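Local coordinates for protein aminotransferase, class III (Thermomicrobium roseum, PDB 6IO1) that probably catalyses pyridoxal-phosphate-dependent transamination as a thermostable, (S)-enantioselective omega-transaminase, at residues A169-F174 and F181-A186; Y134-W137 and E143-K146. All coordinates share one frame; numbering follows the deposited sequence.

Interaction 1: residues A169-F174 and F181-A186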
# COMPACT_ATOMS: atom_id res chain seq x y z
N ALA B 169 -12.69 2.96 16.86
CA ALA B 169 -11.76 1.98 17.43
C ALA B 169 -10.44 1.95 16.67
O ALA B 169 -9.40 1.64 17.26
CB ALA B 169 -12.40 0.59 17.44
N TYR B 170 -10.46 2.26 15.37
CA TYR B 170 -9.23 2.30 14.60
C TYR B 170 -8.38 3.52 14.94
O TYR B 170 -7.16 3.48 14.79
CB TYR B 170 -9.55 2.26 13.10
CG TYR B 170 -10.15 0.94 12.67
CD1 TYR B 170 -9.33 -0.16 12.45
CD2 TYR B 170 -11.52 0.79 12.52
CE1 TYR B 170 -9.87 -1.37 12.07
CE2 TYR B 170 -12.06 -0.42 12.14
CZ TYR B 170 -11.23 -1.50 11.91
OH TYR B 170 -11.76 -2.71 11.53
N TRP B 171 -9.01 4.61 15.40
CA TRP B 171 -8.26 5.82 15.72
C TRP B 171 -7.49 5.68 17.03
O TRP B 171 -6.41 6.26 17.17
CB TRP B 171 -9.21 7.02 15.83
CG TRP B 171 -9.97 7.35 14.59
CD1 TRP B 171 -9.72 6.92 13.32
CD2 TRP B 171 -11.12 8.21 14.50
NE1 TRP B 171 -10.64 7.45 12.45
CE2 TRP B 171 -11.51 8.25 13.15
CE3 TRP B 171 -11.85 8.94 15.44
CZ2 TRP B 171 -12.60 8.99 12.71
CZ3 TRP B 171 -12.93 9.68 15.00
CH2 TRP B 171 -13.30 9.70 13.65
N GLU B 172 -8.03 4.93 17.98
CA GLU B 172 -7.55 4.97 19.36
C GLU B 172 -6.07 4.62 19.48
O GLU B 172 -5.62 3.58 18.98
CB GLU B 172 -8.38 4.01 20.22
CG GLU B 172 -8.09 4.08 21.70
CD GLU B 172 -8.97 3.15 22.52
OE1 GLU B 172 -9.41 2.12 21.97
OE2 GLU B 172 -9.22 3.46 23.70
N GLY B 173 -5.32 5.50 20.14
CA GLY B 173 -3.94 5.26 20.49
C GLY B 173 -2.91 5.53 19.42
O GLY B 173 -1.71 5.39 19.69
N PHE B 174 -3.32 5.91 18.21
CA PHE B 174 -2.39 6.11 17.11
C PHE B 174 -2.01 7.57 16.89
O PHE B 174 -1.34 7.88 15.90
CB PHE B 174 -2.96 5.50 15.83
CG PHE B 174 -3.05 4.00 15.88
CD1 PHE B 174 -1.90 3.23 16.00
CD2 PHE B 174 -4.27 3.36 15.82
CE1 PHE B 174 -1.98 1.85 16.05
CE2 PHE B 174 -4.36 1.99 15.87
CZ PHE B 174 -3.21 1.23 15.99
N PHE B 181 -11.56 16.27 7.66
CA PHE B 181 -12.54 15.21 7.45
C PHE B 181 -13.75 15.45 8.34
O PHE B 181 -13.61 15.70 9.54
CB PHE B 181 -11.92 13.84 7.72
CG PHE B 181 -10.92 13.42 6.68
CD1 PHE B 181 -9.68 14.04 6.60
CD2 PHE B 181 -11.21 12.41 5.78
CE1 PHE B 181 -8.76 13.66 5.64
CE2 PHE B 181 -10.29 12.03 4.82
CZ PHE B 181 -9.07 12.65 4.75
N ILE B 182 -14.94 15.35 7.75
CA ILE B 182 -16.20 15.55 8.45
C ILE B 182 -17.00 14.26 8.35
O ILE B 182 -17.15 13.70 7.25
CB ILE B 182 -16.99 16.73 7.86
CG1 ILE B 182 -16.17 18.01 7.95
CG2 ILE B 182 -18.33 16.89 8.58
CD1 ILE B 182 -16.46 19.00 6.86
N HIS B 183 -17.51 13.79 9.48
CA HIS B 183 -18.18 12.50 9.55
C HIS B 183 -19.68 12.70 9.70
O HIS B 183 -20.13 13.39 10.63
CB HIS B 183 -17.62 11.66 10.69
CG HIS B 183 -16.22 11.19 10.44
ND1 HIS B 183 -15.12 11.89 10.87
CD2 HIS B 183 -15.75 10.12 9.76
CE1 HIS B 183 -14.02 11.26 10.48
NE2 HIS B 183 -14.38 10.18 9.80
N LEU B 184 -20.44 12.11 8.79
CA LEU B 184 -21.90 12.13 8.82
C LEU B 184 -22.42 10.87 9.51
O LEU B 184 -21.68 9.93 9.81
CB LEU B 184 -22.45 12.24 7.39
CG LEU B 184 -22.02 13.40 6.51
CD1 LEU B 184 -22.21 13.07 5.03
CD2 LEU B 184 -22.79 14.65 6.87
N THR B 185 -23.73 10.86 9.78
CA THR B 185 -24.35 9.68 10.37
C THR B 185 -24.47 8.56 9.34
O THR B 185 -24.66 8.81 8.14
CB THR B 185 -25.73 10.00 10.94
OG1 THR B 185 -26.67 10.19 9.88
CG2 THR B 185 -25.68 11.24 11.82
N ALA B 186 -24.30 7.32 9.81
CA ALA B 186 -24.43 6.13 8.94
C ALA B 186 -25.91 5.88 8.63
O ALA B 186 -26.74 6.07 9.54
CB ALA B 186 -23.81 4.94 9.63

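Interaction 2: residues Y134-W137 and E143-K146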
# COMPACT_ATOMS: atom_id res chain seq x y z
N TYR B 134 -6.15 17.97 -5.17
CA TYR B 134 -5.31 18.51 -6.23
C TYR B 134 -6.14 19.05 -7.39
O TYR B 134 -5.77 20.05 -8.02
CB TYR B 134 -4.35 17.42 -6.71
CG TYR B 134 -3.37 17.84 -7.79
CD1 TYR B 134 -2.53 18.93 -7.61
CD2 TYR B 134 -3.29 17.13 -8.98
CE1 TYR B 134 -1.63 19.30 -8.59
CE2 TYR B 134 -2.39 17.49 -9.96
CZ TYR B 134 -1.57 18.58 -9.77
OH TYR B 134 -0.68 18.94 -10.75
N TYR B 135 -7.26 18.39 -7.69
CA TYR B 135 -8.16 18.86 -8.74
C TYR B 135 -8.71 20.23 -8.40
O TYR B 135 -8.70 21.15 -9.23
CB TYR B 135 -9.29 17.84 -8.94
CG TYR B 135 -10.48 18.33 -9.73
CD1 TYR B 135 -10.52 18.19 -11.11
CD2 TYR B 135 -11.57 18.91 -9.10
CE1 TYR B 135 -11.61 18.63 -11.84
CE2 TYR B 135 -12.67 19.35 -9.82
CZ TYR B 135 -12.68 19.21 -11.19
OH TYR B 135 -13.77 19.64 -11.92
N TRP B 136 -9.20 20.40 -7.17
CA TRP B 136 -9.70 21.71 -6.77
C TRP B 136 -8.57 22.74 -6.72
O TRP B 136 -8.78 23.92 -7.03
CB TRP B 136 -10.43 21.62 -5.44
CG TRP B 136 -11.76 20.95 -5.58
CD1 TRP B 136 -12.18 19.82 -4.94
CD2 TRP B 136 -12.85 21.36 -6.42
NE1 TRP B 136 -13.46 19.50 -5.33
CE2 TRP B 136 -13.89 20.43 -6.23
CE3 TRP B 136 -13.05 22.42 -7.31
CZ2 TRP B 136 -15.11 20.53 -6.90
CZ3 TRP B 136 -14.26 22.52 -7.97
CH2 TRP B 136 -15.28 21.58 -7.76
N TRP B 137 -7.37 22.31 -6.32
CA TRP B 137 -6.22 23.22 -6.32
C TRP B 137 -5.91 23.73 -7.72
O TRP B 137 -5.63 24.92 -7.91
CB TRP B 137 -5.01 22.51 -5.71
CG TRP B 137 -3.79 23.37 -5.54
CD1 TRP B 137 -3.56 24.27 -4.53
CD2 TRP B 137 -2.63 23.41 -6.38
NE1 TRP B 137 -2.33 24.86 -4.70
CE2 TRP B 137 -1.74 24.35 -5.83
CE3 TRP B 137 -2.26 22.73 -7.55
CZ2 TRP B 137 -0.50 24.63 -6.41
CZ3 TRP B 137 -1.03 23.02 -8.12
CH2 TRP B 137 -0.17 23.96 -7.55
N GLU B 143 -8.83 26.26 -0.99
CA GLU B 143 -9.50 26.05 0.28
C GLU B 143 -10.49 24.89 0.25
O GLU B 143 -11.06 24.56 1.29
CB GLU B 143 -10.23 27.32 0.72
CG GLU B 143 -9.39 28.59 0.71
CD GLU B 143 -8.18 28.49 1.62
OE1 GLU B 143 -8.35 28.11 2.80
OE2 GLU B 143 -7.06 28.79 1.16
N ARG B 144 -10.71 24.29 -0.92
CA ARG B 144 -11.65 23.18 -1.08
C ARG B 144 -10.92 21.87 -0.79
O ARG B 144 -10.46 21.17 -1.69
CB ARG B 144 -12.25 23.20 -2.48
CG ARG B 144 -13.56 22.46 -2.62
CD ARG B 144 -14.42 23.05 -3.72
NE ARG B 144 -15.78 22.53 -3.69
CZ ARG B 144 -16.76 22.96 -4.48
NH1 ARG B 144 -17.98 22.44 -4.37
NH2 ARG B 144 -16.54 23.92 -5.36
N VAL B 145 -10.81 21.54 0.50
CA VAL B 145 -10.01 20.39 0.91
C VAL B 145 -10.77 19.45 1.84
O VAL B 145 -10.33 18.31 2.06
CB VAL B 145 -8.70 20.85 1.58
CG1 VAL B 145 -7.85 21.65 0.60
CG2 VAL B 145 -9.01 21.67 2.83
N LYS B 146 -11.89 19.89 2.39
CA LYS B 146 -12.62 19.07 3.35
C LYS B 146 -13.20 17.83 2.69
O LYS B 146 -13.67 17.87 1.56
CB LYS B 146 -13.74 19.88 4.01
CG LYS B 146 -13.26 21.09 4.80
CD LYS B 146 -14.41 21.79 5.49
CE LYS B 146 -13.98 23.13 6.05
NZ LYS B 146 -15.14 23.91 6.57

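Interaction 1: residues A169-F174 and F181-A186
On strand 181-184, at one edge of the mixed sheet that also holds strands 146-150, 221-226 and 256-260 of this class-III aminotransferase, the imidazole of His183 meets the indole of Trp171, which projects from the short, weakly bonded helix 168-171. The two backbones stay far apart, with no pair of CA atoms nearer than the 13.2 Å between Trp171 CA and Phe181 CA, so two aromatic side chains coming from opposite directions do all the touching. In both residues CG lies anti to the carbonyl carbon, chi1 -61° in Trp171 and -69° in His183, which sends each ring out toward the other segment. The outer rim of the indole's six-membered ring presses on one face of the imidazole: Trp171 CZ2 is 3.5 Å from His183 CE1 and 3.6 Å from His183 NE2, and Trp171 CH2 is 3.6 Å from His183 CE1. The planes are inclined at 57° and the centroids of the imidazole and the six-membered ring lie 5.2 Å apart, an oblique pair, neither a stack nor an edge-to-face contact. Beyond the tryptophan the chain makes a type II turn from Trp171 to Phe174, closed by Phe174 N bonding to Trp171 O at 3.3 Å. Trp171 NE1 donates to Leu162 O and Arg177 makes a cation-pi contact with the indole, while His183 NE2 has weak bonds to Ser163 O and Thr165 O. The side chain of Trp171 is about 13 Å from the bound PMP, so the contact does not touch the cofactor. With no hydrogen bond between them, the rings are joined by dispersion and ring electrostatics over a small patch of 73 Å², while one sound bond to Leu162 and two weak ones to Ser163 and Thr165 link both rings to residues 162-165.

Interaction 2: residues Y134-W137 and E143-K146
The guanidinium of Arg144, lying flat on the indole of Trp136, has each of its three nitrogens hydrogen-bonded: NE to Ile221 O, NH1 to Tyr253 O and NH2 to Gln141 OE1. These bonds should fix the rotation of the group and so hold it against the ring. Its plane is only 11° from that of the indole, and Arg144 CZ stands 4.0 Å from the centroid of the six-membered ring, over the face, which makes a cation-pi contact. Closer to the backbone, Arg144 CD lies 3.7 Å from the centroid of the five-membered ring, over its face, as a CH-pi partner, and Arg144 CG is 3.8 Å from Trp136 CD1. The side chain thus runs along the length of the indole, ending with Arg144 NH2 3.6 Å from Trp136 CH2. CG is anti to the backbone N, chi1 -159°, and the chain is extended from there to NE, which carries it across both rings. Trp136 lies near the end of helix 121-138, and Arg144 is the centre of an inverse gamma turn in the loop leading to strand 146-150, so the stack bridges helix and loop. The opposite indole face takes Tyr135 CE2, 3.7 Å above its plane. Trp136 NE1 bonds to Ala222 O, and Leu256 of strand 256-260 also packs on this buried tryptophan.

Overall arrangement
Along the chain interaction 2 comes first, and the two centres lie 21 Å apart. Strands 146-150 and 181-184 run parallel as neighbours at one edge of the mixed sheet that also holds strands 221-226 and 256-260: 143-146 leads into the first, 181-186 contains the second, and Ile182 CD1 touches Lys146 CD at 3.7 Å. Interaction 2 joins helix 121-138 to the start of the inner strand; interaction 1 joins helix 168-171 to the edge strand. Both also adjoin the dimer interface, where Phe174 of one subunit meets Tyr134 of the second subunit. The segments, though not the touching side chains themselves, thus meet across the interface through these two rings.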